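Local coordinates for salicylic acid-binding protein 2 (PDB 1XKL), which hydrolyses methyl salicylate to salicylic acid and methanol, releasing the active hormone that drives systemic acquired resistance in tobacco, at residues A[76-81]-A[100-105]. Sequence-based numbering, arbitrary orientation.
With STH (2-amino-4H-1,3-benzoxathiin-4-ol), chain E.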
loop_
_atom_site.group_PDB
_atom_site.type_symbol
_atom_site.label_atom_id
_atom_site.label_comp_id
_atom_site.label_asym_id
_atom_site.label_seq_id
_atom_site.Cartn_x
_atom_site.Cartn_y
_atom_site.Cartn_z
ATOM N N ILE A 76 -22.581 -39.984 -3.435
ATOM C CA ILE A 76 -23.128 -39.656 -2.134
ATOM C C ILE A 76 -22.732 -38.207 -1.903
ATOM O O ILE A 76 -21.539 -37.884 -1.810
ATOM C CB ILE A 76 -22.510 -40.535 -1.025
ATOM C CG1 ILE A 76 -22.828 -42.005 -1.297
ATOM C CG2 ILE A 76 -23.046 -40.119 0.339
ATOM C CD1 ILE A 76 -22.003 -42.973 -0.485
ATOM N N LEU A 77 -23.732 -37.333 -1.835
ATOM C CA LEU A 77 -23.491 -35.908 -1.627
ATOM C C LEU A 77 -23.418 -35.570 -0.150
ATOM O O LEU A 77 -24.260 -36.000 0.645
ATOM C CB LEU A 77 -24.599 -35.072 -2.282
ATOM C CG LEU A 77 -24.566 -34.928 -3.804
ATOM C CD1 LEU A 77 -25.793 -34.178 -4.290
ATOM C CD2 LEU A 77 -23.302 -34.163 -4.190
ATOM N N VAL A 78 -22.398 -34.813 0.223
ATOM C CA VAL A 78 -22.246 -34.402 1.604
ATOM C C VAL A 78 -22.088 -32.886 1.591
ATOM O O VAL A 78 -21.105 -32.352 1.074
ATOM C CB VAL A 78 -21.027 -35.085 2.264
ATOM C CG1 VAL A 78 -20.926 -34.683 3.737
ATOM C CG2 VAL A 78 -21.180 -36.605 2.151
ATOM N N GLY A 79 -23.095 -32.205 2.129
ATOM C CA GLY A 79 -23.086 -30.760 2.167
ATOM C C GLY A 79 -22.935 -30.225 3.570
ATOM O O GLY A 79 -23.645 -30.624 4.492
ATOM N N HIS A 80 -22.002 -29.306 3.734
ATOM C CA HIS A 80 -21.746 -28.707 5.029
ATOM C C HIS A 80 -22.190 -27.247 5.055
ATOM O O HIS A 80 -21.961 -26.506 4.095
ATOM C CB HIS A 80 -20.251 -28.808 5.338
ATOM C CG HIS A 80 -19.827 -28.038 6.551
ATOM N ND1 HIS A 80 -19.027 -26.922 6.481
ATOM C CD2 HIS A 80 -20.105 -28.223 7.865
ATOM C CE1 HIS A 80 -18.829 -26.445 7.701
ATOM N NE2 HIS A 80 -19.472 -27.218 8.557
ATOM N N SER A 81 -22.825 -26.849 6.158
ATOM C CA SER A 81 -23.257 -25.580 6.325
ATOM C C SER A 81 -24.105 -25.094 5.123
ATOM O O SER A 81 -25.095 -25.746 4.786
ATOM C CB SER A 81 -22.033 -24.701 6.557
ATOM O OG SER A 81 -21.960 -23.483 7.231
ATOM N N ALA A 100 -27.836 -40.861 -1.679
ATOM C CA ALA A 100 -28.392 -40.133 -0.562
ATOM C C ALA A 100 -27.689 -38.799 -0.434
ATOM O O ALA A 100 -26.560 -38.630 -0.905
ATOM C CB ALA A 100 -28.220 -40.934 0.719
ATOM N N ALA A 101 -28.366 -37.857 0.206
ATOM C CA ALA A 101 -27.823 -36.531 0.425
ATOM C C ALA A 101 -27.628 -36.363 1.921
ATOM O O ALA A 101 -28.560 -36.539 2.702
ATOM C CB ALA A 101 -28.792 -35.472 -0.110
ATOM N N VAL A 102 -26.409 -36.029 2.319
ATOM C CA VAL A 102 -26.092 -35.857 3.725
ATOM C C VAL A 102 -25.893 -34.380 4.049
ATOM O O VAL A 102 -25.095 -33.689 3.400
ATOM C CB VAL A 102 -24.803 -36.639 4.095
ATOM C CG1 VAL A 102 -24.545 -36.556 5.589
ATOM C CG2 VAL A 102 -24.950 -38.089 3.662
ATOM N N PHE A 103 -26.629 -33.904 5.049
ATOM C CA PHE A 103 -26.553 -32.519 5.480
ATOM C C PHE A 103 -25.855 -32.431 6.825
ATOM O O PHE A 103 -26.439 -32.733 7.865
ATOM C CB PHE A 103 -27.966 -31.900 5.558
ATOM C CG PHE A 103 -28.683 -31.851 4.229
ATOM C CD1 PHE A 103 -29.309 -32.983 3.717
ATOM C CD2 PHE A 103 -28.690 -30.681 3.470
ATOM C CE1 PHE A 103 -29.926 -32.951 2.469
ATOM C CE2 PHE A 103 -29.303 -30.639 2.222
ATOM C CZ PHE A 103 -29.919 -31.773 1.720
ATOM N N LEU A 104 -24.589 -32.033 6.791
ATOM C CA LEU A 104 -23.784 -31.911 8.002
ATOM C C LEU A 104 -23.922 -30.497 8.544
ATOM O O LEU A 104 -23.405 -29.550 7.949
ATOM C CB LEU A 104 -22.312 -32.202 7.678
ATOM C CG LEU A 104 -21.300 -31.969 8.792
ATOM C CD1 LEU A 104 -21.549 -32.950 9.948
ATOM C CD2 LEU A 104 -19.893 -32.164 8.220
ATOM N N ALA A 105 -24.626 -30.362 9.668
ATOM C CA ALA A 105 -24.852 -29.069 10.297
ATOM C C ALA A 105 -25.040 -28.040 9.185
ATOM O O ALA A 105 -24.438 -26.972 9.193
ATOM C CB ALA A 105 -23.665 -28.697 11.171
HETATM C C8 STH E . -23.046 -20.579 6.250
HETATM O O8 STH E . -23.917 -20.085 5.329
HETATM C C1 STH E . -23.149 -20.231 7.696
HETATM C C2 STH E . -22.168 -20.793 8.657
HETATM C C3 STH E . -22.269 -20.457 10.038
HETATM C C4 STH E . -23.290 -19.565 10.492
HETATM C C5 STH E . -24.235 -19.013 9.572
HETATM C C6 STH E . -24.159 -19.328 8.199
HETATM C C7 STH E . -21.255 -22.286 6.961
HETATM O O2 STH E . -21.148 -21.687 8.242
HETATM N N7 STH E . -19.973 -22.601 6.534
HETATM S S7 STH E . -22.041 -21.460 5.819
#
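The His80 ring meets Leu104 through its CD2 corner: CD2 lies 4.0 Å from Leu104 CD2 and 3.6 Å from Leu104 O, the carbonyl approaching obliquely to the ring plane. N7 of the bound benzoxathiin also lies obliquely to the ring, by CE1. One face of the imidazole is occupied by Ser81 CB, 3.7 Å above its centre. With CG anti to the backbone N (chi1 171°), the ring is carried forward along the strand direction, where NE2 hydrogen-bonds to the backbone O of His238 and the two rings meet. The Leu104 carbonyl also accepts the N-H of Ser81 (N to O 3.3 Å).

Four further backbone bonds pair 76-80 with 100-104 in parallel. Gly79 N to Val102 O is the straightest, 171° at the hydrogen. Val102 N to Leu77 O, at 2.7 Å, is the shortest. This is the beta-alpha-beta crossover of the alpha/beta hydrolase fold in which helix 83-93 links two central strands. Its first strand ends at the nucleophile elbow, a Gly-x-Ser-x-Gly turn that gives Ser81 a positive phi (52°). Ser81 OG is covalently joined to C7 of the bound benzoxathiin and hydrogen-bonded to NE2 of His238, its charge-relay partner; Ala105 touches Asp210, the third triad member.

On the His80 side of the sheet, Val78 and Val102 lie alongside one another, CG2 of Val78 4.1 Å from CB of Val102. There helix 245-258 packs on Ile76, Val102 and Leu104, and helix 83-93 on Leu77, Ala101 and Phe103 across the sheet.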